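Local coordinates for protein BtGH115A (Bacteroides thetaiotaomicron, PDB 5BY3) that acts as a family GH115 glycoside hydrolase, a 4-O-methyl-alpha-glucuronidase with specificity for decorated arabinogalactans, at residues E133-V138 with G609-M614; I167-W172 with I431-D436; N209-A214 with I237-S242; W365-Y370 with Y391-Y396. One frame throughout, in Å; residues are numbered along the deposited sequence.

Contact 1. Residues E133-V138 with G609-M614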
# COMPACT_ATOMS: atom_id res chain seq x y z
N GLU A 133 -5.53 -17.62 -2.14
CA GLU A 133 -6.11 -18.95 -1.97
C GLU A 133 -7.16 -18.98 -0.85
O GLU A 133 -8.32 -19.32 -1.07
CB GLU A 133 -4.95 -19.91 -1.65
CG GLU A 133 -5.30 -21.31 -1.15
CD GLU A 133 -5.24 -21.46 0.35
OE1 GLU A 133 -4.23 -21.04 0.98
OE2 GLU A 133 -6.21 -22.02 0.90
N TRP A 134 -6.74 -18.58 0.34
CA TRP A 134 -7.64 -18.50 1.46
C TRP A 134 -8.23 -17.10 1.61
O TRP A 134 -9.44 -16.98 1.88
CB TRP A 134 -6.93 -18.92 2.74
CG TRP A 134 -7.92 -19.17 3.86
CD1 TRP A 134 -8.69 -20.30 4.07
CD2 TRP A 134 -8.25 -18.26 4.92
NE1 TRP A 134 -9.46 -20.13 5.20
CE2 TRP A 134 -9.23 -18.90 5.74
CE3 TRP A 134 -7.80 -16.98 5.27
CZ2 TRP A 134 -9.77 -18.30 6.87
CZ3 TRP A 134 -8.34 -16.37 6.40
CH2 TRP A 134 -9.33 -17.03 7.19
N TRP A 135 -7.39 -16.06 1.43
CA TRP A 135 -7.72 -14.69 1.83
C TRP A 135 -8.68 -13.96 0.87
O TRP A 135 -9.35 -12.97 1.25
CB TRP A 135 -6.45 -13.87 2.09
CG TRP A 135 -5.89 -14.05 3.52
CD1 TRP A 135 -4.91 -14.95 3.94
CD2 TRP A 135 -6.30 -13.33 4.69
NE1 TRP A 135 -4.70 -14.81 5.29
CE2 TRP A 135 -5.52 -13.83 5.77
CE3 TRP A 135 -7.24 -12.31 4.94
CZ2 TRP A 135 -5.68 -13.35 7.07
CZ3 TRP A 135 -7.38 -11.83 6.22
CH2 TRP A 135 -6.62 -12.37 7.29
N ALA A 136 -8.77 -14.45 -0.36
CA ALA A 136 -9.85 -14.02 -1.22
C ALA A 136 -10.52 -15.21 -1.91
O ALA A 136 -11.15 -15.05 -2.94
CB ALA A 136 -9.37 -12.99 -2.23
N ASP A 137 -10.35 -16.40 -1.34
CA ASP A 137 -11.05 -17.61 -1.80
C ASP A 137 -10.73 -17.95 -3.22
O ASP A 137 -11.60 -18.44 -3.94
CB ASP A 137 -12.58 -17.48 -1.65
CG ASP A 137 -12.98 -17.05 -0.28
OD1 ASP A 137 -12.95 -17.90 0.65
OD2 ASP A 137 -13.29 -15.86 -0.10
N VAL A 138 -9.48 -17.70 -3.62
CA VAL A 138 -9.05 -17.99 -4.98
C VAL A 138 -8.70 -19.49 -5.08
O VAL A 138 -7.53 -19.89 -5.08
CB VAL A 138 -7.92 -17.03 -5.38
CG1 VAL A 138 -7.41 -17.31 -6.77
CG2 VAL A 138 -8.42 -15.58 -5.28
N GLY A 609 -20.50 -17.43 6.03
CA GLY A 609 -20.34 -16.04 6.46
C GLY A 609 -18.87 -16.05 6.85
O GLY A 609 -18.51 -15.63 7.96
N LYS A 610 -18.01 -16.58 5.96
CA LYS A 610 -16.57 -16.60 6.22
C LYS A 610 -16.02 -15.20 6.57
O LYS A 610 -15.19 -15.08 7.46
CB LYS A 610 -15.81 -17.25 5.09
CG LYS A 610 -14.30 -17.27 5.27
CD LYS A 610 -13.68 -17.92 4.06
CE LYS A 610 -12.20 -17.58 3.96
NZ LYS A 610 -11.42 -18.55 3.17
N TRP A 611 -16.54 -14.16 5.92
CA TRP A 611 -16.07 -12.80 6.15
C TRP A 611 -17.14 -11.97 6.77
O TRP A 611 -17.22 -10.78 6.50
CB TRP A 611 -15.63 -12.12 4.85
CG TRP A 611 -14.65 -12.95 4.06
CD1 TRP A 611 -14.89 -13.60 2.89
CD2 TRP A 611 -13.28 -13.22 4.40
NE1 TRP A 611 -13.77 -14.24 2.46
CE2 TRP A 611 -12.76 -14.02 3.36
CE3 TRP A 611 -12.45 -12.85 5.46
CZ2 TRP A 611 -11.41 -14.49 3.36
CZ3 TRP A 611 -11.11 -13.30 5.47
CH2 TRP A 611 -10.62 -14.12 4.43
N ASN A 612 -17.96 -12.58 7.61
CA ASN A 612 -18.94 -11.76 8.32
C ASN A 612 -18.25 -10.72 9.23
O ASN A 612 -17.29 -11.07 9.96
CB ASN A 612 -19.93 -12.64 9.09
CG ASN A 612 -21.08 -11.82 9.67
OD1 ASN A 612 -21.51 -10.84 9.08
ND2 ASN A 612 -21.54 -12.22 10.84
N ARG A 613 -18.74 -9.45 9.17
CA ARG A 613 -18.15 -8.28 9.87
C ARG A 613 -16.90 -7.62 9.26
O ARG A 613 -16.52 -6.51 9.68
CB ARG A 613 -17.81 -8.60 11.33
CG ARG A 613 -18.95 -9.12 12.16
CD ARG A 613 -18.48 -9.46 13.56
NE ARG A 613 -19.64 -9.40 14.45
CZ ARG A 613 -20.46 -10.41 14.68
NH1 ARG A 613 -20.24 -11.60 14.11
NH2 ARG A 613 -21.50 -10.23 15.50
N MSE A 614 -16.23 -8.28 8.31
CA MSE A 614 -15.05 -7.72 7.64
C MSE A 614 -15.35 -6.46 6.87
O MSE A 614 -14.46 -5.66 6.65
CB MSE A 614 -14.49 -8.81 6.75
CG MSE A 614 -13.23 -8.47 5.94
SE MSE A 614 -11.70 -7.74 6.94
CE MSE A 614 -10.66 -9.38 7.02

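Contact 2. Residues I167-W172 with I431-D436. With NI (nickel (II) ion), chain C.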
# COMPACT_ATOMS: atom_id res chain seq x y z
N ILE A 167 -1.43 -3.75 10.05
CA ILE A 167 -2.88 -3.72 10.26
C ILE A 167 -3.18 -2.50 11.16
O ILE A 167 -2.65 -2.42 12.27
CB ILE A 167 -3.49 -5.02 10.86
CG1 ILE A 167 -3.60 -6.16 9.86
CG2 ILE A 167 -4.94 -4.79 11.26
CD1 ILE A 167 -2.32 -6.58 9.20
N ASN A 168 -4.02 -1.59 10.66
CA ASN A 168 -4.34 -0.29 11.28
C ASN A 168 -5.75 0.10 10.94
O ASN A 168 -6.30 -0.42 9.98
CB ASN A 168 -3.42 0.80 10.71
CG ASN A 168 -3.35 2.06 11.56
OD1 ASN A 168 -3.43 2.01 12.79
ND2 ASN A 168 -3.14 3.19 10.91
N ASP A 169 -6.36 1.02 11.68
CA ASP A 169 -7.74 1.44 11.38
C ASP A 169 -8.73 0.25 11.28
O ASP A 169 -9.71 0.26 10.50
CB ASP A 169 -7.77 2.30 10.11
CG ASP A 169 -6.89 3.56 10.23
OD1 ASP A 169 -7.04 4.33 11.22
OD2 ASP A 169 -6.04 3.78 9.32
N GLU A 170 -8.46 -0.75 12.13
CA GLU A 170 -9.11 -2.05 12.15
C GLU A 170 -10.45 -2.09 12.89
O GLU A 170 -11.06 -3.18 12.97
CB GLU A 170 -8.15 -3.12 12.73
CG GLU A 170 -7.91 -3.04 14.26
CD GLU A 170 -6.76 -2.14 14.71
OE1 GLU A 170 -6.41 -1.20 14.00
OE2 GLU A 170 -6.17 -2.38 15.80
N ASP A 171 -10.90 -0.95 13.43
CA ASP A 171 -12.08 -0.89 14.33
C ASP A 171 -13.37 -1.42 13.69
O ASP A 171 -14.28 -1.79 14.43
CB ASP A 171 -12.43 0.53 14.83
CG ASP A 171 -11.27 1.30 15.49
OD1 ASP A 171 -10.10 1.18 15.07
OD2 ASP A 171 -11.57 2.10 16.41
N TRP A 172 -13.45 -1.41 12.34
CA TRP A 172 -14.70 -1.69 11.59
C TRP A 172 -14.57 -2.85 10.61
O TRP A 172 -15.38 -3.00 9.71
CB TRP A 172 -15.22 -0.43 10.88
CG TRP A 172 -15.26 0.73 11.77
CD1 TRP A 172 -16.32 1.13 12.53
CD2 TRP A 172 -14.19 1.67 12.05
NE1 TRP A 172 -15.98 2.24 13.29
CE2 TRP A 172 -14.68 2.58 13.03
CE3 TRP A 172 -12.87 1.80 11.60
CZ2 TRP A 172 -13.89 3.63 13.55
CZ3 TRP A 172 -12.08 2.84 12.12
CH2 TRP A 172 -12.61 3.75 13.07
N ILE A 431 7.09 -0.72 4.33
CA ILE A 431 6.01 -1.06 5.21
C ILE A 431 4.76 -0.37 4.72
O ILE A 431 4.71 0.91 4.59
CB ILE A 431 6.26 -0.63 6.68
CG1 ILE A 431 7.48 -1.34 7.30
CG2 ILE A 431 4.98 -0.85 7.51
CD1 ILE A 431 7.37 -2.84 7.55
N LEU A 432 3.75 -1.21 4.48
CA LEU A 432 2.48 -0.76 3.93
C LEU A 432 1.36 -0.71 4.98
O LEU A 432 1.06 -1.72 5.64
CB LEU A 432 2.10 -1.70 2.79
CG LEU A 432 0.87 -1.43 1.90
CD1 LEU A 432 0.91 -0.07 1.23
CD2 LEU A 432 0.84 -2.54 0.88
N ASN A 433 0.74 0.46 5.14
CA ASN A 433 -0.49 0.54 5.90
C ASN A 433 -1.64 -0.01 5.08
O ASN A 433 -1.95 0.54 4.00
CB ASN A 433 -0.81 1.97 6.28
CG ASN A 433 -1.95 2.06 7.27
OD1 ASN A 433 -2.85 1.23 7.26
ND2 ASN A 433 -1.90 3.04 8.14
N VAL A 434 -2.25 -1.10 5.57
CA VAL A 434 -3.19 -1.88 4.73
C VAL A 434 -4.62 -1.93 5.25
O VAL A 434 -5.45 -2.69 4.71
CB VAL A 434 -2.74 -3.33 4.51
CG1 VAL A 434 -1.42 -3.38 3.77
CG2 VAL A 434 -2.74 -4.14 5.81
N GLY A 435 -4.88 -1.18 6.33
CA GLY A 435 -6.19 -1.16 6.95
C GLY A 435 -6.52 -2.56 7.45
O GLY A 435 -5.75 -3.13 8.25
N ASP A 436 -7.63 -3.13 6.94
CA ASP A 436 -8.11 -4.48 7.31
C ASP A 436 -7.60 -5.58 6.39
O ASP A 436 -8.16 -6.69 6.42
CB ASP A 436 -9.64 -4.54 7.26
CG ASP A 436 -10.30 -3.41 8.02
OD1 ASP A 436 -10.32 -3.47 9.27
OD2 ASP A 436 -10.84 -2.47 7.38
NI NI C . -10.84 -0.66 5.81
O HOH W 1 -5.54 2.09 7.58
O HOH W 2 -9.12 0.24 7.79
O HOH W 3 -9.16 -2.24 4.77
O HOH W 4 -12.55 -0.02 7.50

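Contact 3. Residues N209-A214 with I237-S242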
# COMPACT_ATOMS: atom_id res chain seq x y z
N ASN A 209 8.26 -10.33 5.22
CA ASN A 209 8.92 -10.89 6.41
C ASN A 209 8.62 -10.18 7.71
O ASN A 209 9.00 -10.68 8.77
CB ASN A 209 10.44 -11.06 6.20
CG ASN A 209 11.13 -9.77 5.81
OD1 ASN A 209 10.56 -8.67 5.94
ND2 ASN A 209 12.36 -9.90 5.31
N THR A 210 7.91 -9.05 7.61
CA THR A 210 7.73 -8.11 8.71
C THR A 210 6.23 -7.82 8.99
O THR A 210 5.42 -7.86 8.09
CB THR A 210 8.50 -6.81 8.38
OG1 THR A 210 9.87 -7.13 8.09
CG2 THR A 210 8.43 -5.81 9.49
N TYR A 211 5.87 -7.51 10.23
CA TYR A 211 4.50 -7.21 10.61
C TYR A 211 4.47 -6.14 11.67
O TYR A 211 5.24 -6.20 12.61
CB TYR A 211 3.83 -8.49 11.16
CG TYR A 211 2.37 -8.38 11.63
CD1 TYR A 211 1.42 -7.70 10.88
CD2 TYR A 211 1.95 -9.03 12.80
CE1 TYR A 211 0.11 -7.61 11.32
CE2 TYR A 211 0.65 -8.98 13.22
CZ TYR A 211 -0.28 -8.26 12.48
OH TYR A 211 -1.61 -8.20 12.92
N TRP A 212 3.60 -5.15 11.49
CA TRP A 212 3.25 -4.23 12.56
C TRP A 212 1.83 -4.60 12.96
O TRP A 212 0.90 -4.36 12.21
CB TRP A 212 3.30 -2.77 12.10
CG TRP A 212 4.67 -2.21 11.76
CD1 TRP A 212 5.89 -2.87 11.74
CD2 TRP A 212 4.95 -0.87 11.35
NE1 TRP A 212 6.90 -2.00 11.38
CE2 TRP A 212 6.35 -0.78 11.12
CE3 TRP A 212 4.15 0.28 11.18
CZ2 TRP A 212 6.95 0.41 10.72
CZ3 TRP A 212 4.75 1.45 10.79
CH2 TRP A 212 6.12 1.52 10.57
N PRO A 213 1.65 -5.21 14.14
CA PRO A 213 0.33 -5.73 14.56
C PRO A 213 -0.67 -4.61 14.78
O PRO A 213 -0.24 -3.48 14.92
CB PRO A 213 0.65 -6.41 15.88
CG PRO A 213 1.81 -5.63 16.44
CD PRO A 213 2.64 -5.28 15.24
N ALA A 214 -1.98 -4.92 14.81
CA ALA A 214 -3.05 -3.94 15.20
C ALA A 214 -2.76 -3.41 16.57
O ALA A 214 -2.27 -4.14 17.42
CB ALA A 214 -4.42 -4.61 15.23
N ILE A 237 8.39 -14.14 11.45
CA ILE A 237 8.00 -12.80 11.06
C ILE A 237 8.66 -11.83 12.02
O ILE A 237 8.56 -11.97 13.24
CB ILE A 237 6.45 -12.62 11.20
CG1 ILE A 237 5.65 -13.56 10.24
CG2 ILE A 237 6.02 -11.15 11.12
CD1 ILE A 237 5.87 -13.39 8.74
N PHE A 238 9.30 -10.80 11.49
CA PHE A 238 9.84 -9.76 12.33
C PHE A 238 8.67 -8.98 12.84
O PHE A 238 7.88 -8.45 12.07
CB PHE A 238 10.85 -8.94 11.55
CG PHE A 238 12.10 -9.69 11.24
CD1 PHE A 238 12.13 -10.65 10.23
CD2 PHE A 238 13.26 -9.47 12.00
CE1 PHE A 238 13.30 -11.38 9.95
CE2 PHE A 238 14.44 -10.21 11.73
CZ PHE A 238 14.46 -11.17 10.70
N MSE A 239 8.52 -8.97 14.16
CA MSE A 239 7.60 -8.04 14.81
C MSE A 239 8.31 -6.71 14.85
O MSE A 239 9.46 -6.60 15.35
CB MSE A 239 7.24 -8.54 16.21
CG MSE A 239 6.60 -9.92 16.22
SE MSE A 239 5.03 -9.88 15.01
CE MSE A 239 3.93 -8.46 15.82
N GLY A 240 7.65 -5.72 14.25
CA GLY A 240 8.04 -4.31 14.27
C GLY A 240 6.83 -3.60 14.82
O GLY A 240 5.88 -4.26 15.22
N ALA A 241 6.84 -2.26 14.86
CA ALA A 241 5.68 -1.47 15.32
C ALA A 241 5.87 -0.04 14.85
O ALA A 241 6.93 0.26 14.34
CB ALA A 241 5.50 -1.52 16.84
N SER A 242 4.87 0.83 15.06
CA SER A 242 4.81 2.12 14.36
C SER A 242 5.61 3.26 15.01
O SER A 242 6.24 3.07 16.07
CB SER A 242 3.36 2.56 14.11
OG SER A 242 2.83 3.19 15.26

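Contact 4. Residues W365-Y370 with Y391-Y396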
# COMPACT_ATOMS: atom_id res chain seq x y z
N TRP A 365 11.41 6.94 6.05
CA TRP A 365 10.62 8.04 5.49
C TRP A 365 9.14 7.67 5.36
O TRP A 365 8.76 6.49 5.36
CB TRP A 365 11.27 8.51 4.19
CG TRP A 365 12.76 8.67 4.39
CD1 TRP A 365 13.76 7.94 3.80
CD2 TRP A 365 13.40 9.57 5.31
NE1 TRP A 365 14.99 8.35 4.26
CE2 TRP A 365 14.80 9.35 5.19
CE3 TRP A 365 12.94 10.54 6.21
CZ2 TRP A 365 15.74 10.08 5.93
CZ3 TRP A 365 13.88 11.27 6.95
CH2 TRP A 365 15.25 11.03 6.81
N CYS A 366 8.31 8.71 5.29
CA CYS A 366 6.87 8.53 5.30
C CYS A 366 6.20 9.19 4.12
O CYS A 366 6.66 10.22 3.65
CB CYS A 366 6.31 9.09 6.59
SG CYS A 366 6.82 8.04 7.94
N ASP A 367 5.11 8.60 3.63
CA ASP A 367 4.27 9.27 2.64
C ASP A 367 3.35 10.22 3.40
O ASP A 367 3.38 10.21 4.61
CB ASP A 367 3.51 8.26 1.78
CG ASP A 367 2.28 7.65 2.50
OD1 ASP A 367 1.97 7.95 3.69
OD2 ASP A 367 1.60 6.86 1.83
N ASP A 368 2.53 11.03 2.70
CA ASP A 368 1.70 12.04 3.35
C ASP A 368 0.29 11.49 3.64
O ASP A 368 -0.68 12.23 3.73
CB ASP A 368 1.63 13.28 2.45
CG ASP A 368 0.95 13.00 1.07
OD1 ASP A 368 0.64 11.84 0.72
OD2 ASP A 368 0.70 13.99 0.34
N ASN A 369 0.21 10.17 3.74
CA ASN A 369 -1.00 9.43 3.99
C ASN A 369 -1.87 9.23 2.76
O ASN A 369 -2.84 8.47 2.81
CB ASN A 369 -1.83 10.05 5.14
CG ASN A 369 -0.98 10.44 6.35
OD1 ASN A 369 -1.00 11.60 6.79
ND2 ASN A 369 -0.23 9.48 6.89
N TYR A 370 -1.54 9.93 1.66
CA TYR A 370 -2.26 9.77 0.40
C TYR A 370 -1.34 9.27 -0.70
O TYR A 370 -1.60 9.48 -1.90
CB TYR A 370 -3.05 11.02 0.07
CG TYR A 370 -4.08 11.40 1.16
CD1 TYR A 370 -3.68 11.90 2.40
CD2 TYR A 370 -5.47 11.23 0.95
CE1 TYR A 370 -4.61 12.21 3.38
CE2 TYR A 370 -6.42 11.55 1.94
CZ TYR A 370 -5.99 12.03 3.14
OH TYR A 370 -6.89 12.33 4.11
N TYR A 391 7.39 4.04 4.98
CA TYR A 391 6.10 3.71 5.51
C TYR A 391 5.11 4.40 4.58
O TYR A 391 5.07 5.64 4.54
CB TYR A 391 5.97 4.22 6.95
CG TYR A 391 4.57 4.16 7.55
CD1 TYR A 391 3.71 3.03 7.37
CD2 TYR A 391 4.10 5.22 8.34
CE1 TYR A 391 2.43 3.00 7.95
CE2 TYR A 391 2.82 5.18 8.91
CZ TYR A 391 1.98 4.09 8.71
OH TYR A 391 0.72 4.09 9.28
N TYR A 392 4.33 3.58 3.85
CA TYR A 392 3.41 4.00 2.79
C TYR A 392 1.96 3.64 3.16
O TYR A 392 1.75 2.63 3.85
CB TYR A 392 3.78 3.31 1.48
CG TYR A 392 3.28 3.98 0.19
CD1 TYR A 392 4.00 5.00 -0.42
CD2 TYR A 392 2.10 3.56 -0.43
CE1 TYR A 392 3.55 5.59 -1.59
CE2 TYR A 392 1.65 4.14 -1.60
CZ TYR A 392 2.39 5.16 -2.18
OH TYR A 392 1.97 5.74 -3.34
N HIS A 393 1.00 4.44 2.70
CA HIS A 393 -0.42 4.24 3.00
C HIS A 393 -1.24 3.86 1.78
O HIS A 393 -1.21 4.58 0.79
CB HIS A 393 -1.05 5.51 3.60
CG HIS A 393 -0.69 5.76 5.03
ND1 HIS A 393 0.51 6.31 5.41
CD2 HIS A 393 -1.40 5.56 6.16
CE1 HIS A 393 0.54 6.44 6.73
NE2 HIS A 393 -0.61 5.99 7.21
N VAL A 394 -1.96 2.75 1.86
CA VAL A 394 -3.11 2.50 0.93
C VAL A 394 -4.45 2.57 1.67
O VAL A 394 -5.51 2.32 1.11
CB VAL A 394 -3.00 1.18 0.10
CG1 VAL A 394 -1.81 1.23 -0.86
CG2 VAL A 394 -2.96 -0.04 1.00
N SER A 395 -4.38 2.97 2.94
CA SER A 395 -5.55 3.19 3.80
C SER A 395 -5.23 4.26 4.86
O SER A 395 -4.10 4.38 5.31
CB SER A 395 -5.98 1.86 4.43
OG SER A 395 -7.02 2.08 5.35
N TYR A 396 -6.21 5.06 5.26
CA TYR A 396 -5.90 6.09 6.23
C TYR A 396 -7.08 6.65 6.97
O TYR A 396 -8.18 6.75 6.42
CB TYR A 396 -5.14 7.22 5.53
CG TYR A 396 -4.76 8.37 6.38
CD1 TYR A 396 -3.79 8.23 7.36
CD2 TYR A 396 -5.33 9.63 6.19
CE1 TYR A 396 -3.42 9.31 8.17
CE2 TYR A 396 -4.94 10.72 6.96
CZ TYR A 396 -3.98 10.55 7.96
OH TYR A 396 -3.55 11.61 8.73
O HOH W 5 3.60 7.56 6.21
O HOH W 6 -2.92 13.74 7.23

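Contact 1. Residues E133-V138 with G609-M614
Lys610 stretches its fully extended side chain across to Trp134 and Asp137, where its ammonium group meets three partners at once. NZ donates to the backbone O of Trp134 at 2.8 Å and forms a salt bridge with OD1 of Asp137 at 3.0 Å, approaching that oxygen from above the carboxylate plane. It also lies over the indole of Trp134 in a cation-pi contact, NZ standing 3.2 Å from the centroid of the five-membered ring and almost on its normal. The second oxygen of the carboxylate serves Trp611: NE1 donates to OD2 of Asp137 at 3.1 Å in a nearly straight bond (173°), in the indole plane and on the syn lone pair. With CG of Trp611 anti to its own carbonyl carbon (chi1 -52°), the far corner of this ring turns its edge to the face of Trp134, planes at 66°, and CH2 of Trp611 also touches CE3 of Trp135 at 3.9 Å. Replacing Trp611 by alanine would probably leave OD2 of Asp137 without this donor and open a gap beside the paired indoles of Trp134 and Trp135. Further out, Lys438 makes a cation-pi contact with Trp611 and donates to the backbone O of Trp135, while Arg198 packs on Trp134 and accepts from NE1 of Trp135 through its carbonyl. Two overlapping turns, type I from Gly609 and type II from Trp611, shape the loop that presents Lys610 and Trp611. The whole is an aromatic cluster of Trp134, Trp135 and Trp611, bordered by the Lys610-Asp137 salt bridge and joining two loops distant in sequence.

Contact 2. Residues I167-W172 with I431-D436
Asn168 and Gly435 meet just beyond strands 162-166 and 429-433, the first and last strands of the parallel sheet of a TIM barrel, so the contact lies where the barrel closes, at its C-terminal mouth. The backbones touch rather than pair fully: N of Asn168 gives a weak hydrogen bond to O of Gly435 at 3.3 Å, and CA of Gly435 makes a CH...O contact with O of Asn168 at 3.1 Å. Ile167 lays its CG2 methyl on the same glycine carbonyl. Alongside, CB of Asn168 packs on OD1 of Asn433, an oxygen that accepts from N of Gly435 in an Asx turn and, through a water, is joined to OD2 of Asp169; ND2 of Asn433 is hydrogen-bonded to OH of Tyr391. Most surface is buried at Asp436, whose CG is anti to the carbonyl carbon (chi1 -50°), which sends the carboxylate back to Glu170. There OD1 of Asp436 lies 3.4 Å from CA of Glu170 and accepts from the backbone N of Leu174. The other oxygen, OD2 of Asp436, binds nickel at 2.4 Å; O of Leu404 and two waters are further ligands. One of these waters, 2.5 Å from the nickel, also accepts from the backbone N of Asp436 at 2.8 Å.

Contact 3. Residues N209-A214 with I237-S242
Phe238 and Asn209 begin a run of three backbone hydrogen bonds in parallel register: N of Phe238 to O of Asn209 at 2.7 Å, N of Tyr211 to O of Phe238 at 2.9 Å, and N of Gly240 to O of Tyr211 at 3.0 Å, the last nearly straight (172°). On the face that carries Tyr211 and Met239, the two side chains run side by side. SE of selenomethionine Met239 stands at the edge of the tyrosine ring in a Met-aromatic contact, and its bent chain carries CE onto CD of Pro213 at 3.5 Å. CG2 of Ile237 fits against CB of Tyr211 at 3.4 Å. The indole of Trp212, at the end of its strand, lies along the backbone of 240-242: O of Ala241 sits above the ring, and CA of Ser242 makes a CH-pi contact 3.9 Å from the centroid of its six-membered ring. A side chain at Gly240 would run into NE1 of Trp212. Helix 228-235 links the strands as a beta-alpha-beta unit. Strand 210-212 has strand 162-166 on its other edge, Met239 pairs onward with Glu287 and Leu289, and helix 193-205 covers Tyr211 and Ile237 through Phe200.

Contact 4. Residues W365-Y370 with Y391-Y396
Asp367 holds CG between its backbone N and carbonyl carbon (chi1 77°), while CG of His393 is anti to its own carbonyl carbon (chi1 -76°); the two torsions bring carboxylate and imidazole together nearly coplanar. ND1 of His393 donates to OD1 of Asp367 at 2.8 Å on its syn side. The same histidine offers its backbone N to OD2 of Asp367 at 2.6 Å, from above the carboxylate plane, so side chain and main chain are gripped by one carboxylate. OD1 of Asp367 accepts a further bond from N of Asn369, an Asx turn that fixes the following loop. With an alanine in place of Asp367, both of these nitrogens of His393 would probably lose their acceptor and the imidazole would be freer to turn. Asn369 lies against two rings, those of Tyr396 and His393. Its amide is stacked on Tyr396, planes 4° apart, with CB of Asn369 3.3 Å from the ring centroid, and ND2 of Asn369 stands over the imidazole, 3.1 Å from CE1 of His393. A water bridges OD1 of Asn369 and OH of Tyr396, and this hydroxyl is also bonded to Lys345. Behind this group, the parallel pairing straddles Cys366, with N of Tyr391 bonded to O of Trp365 at 2.8 Å and N of Asp367 to O of Tyr391 at 3.1 Å. The arrangement is a buried His-carboxylate pair at the C-terminal ends of strands 362-366 and 388-393, part of a beta-alpha-beta unit in a TIM barrel, the end where this fold commonly carries its active site.

Overall arrangement
Contacts 2, 3 and 4 belong to one parallel barrel sheet, with contact 2 in the middle: its centre is about 12 Å from that of contact 3 and 11 Å from that of contact 4. Strand 429-433 of contact 2 pairs directly with strand 388-393 of contact 4, and Trp212 of contact 3 touches Tyr391 of contact 4. Contact 1 comes from loops outside the sheet, its centre about 16 Å from that of contact 2, and touches it where CE of Met614 lies 3.7 Å from O of Asp436. The nickel site thus lies near that junction, with the side chain of Tyr396 in contact 4 about 10 Å away and that of Tyr211 in contact 3 about 14 Å away.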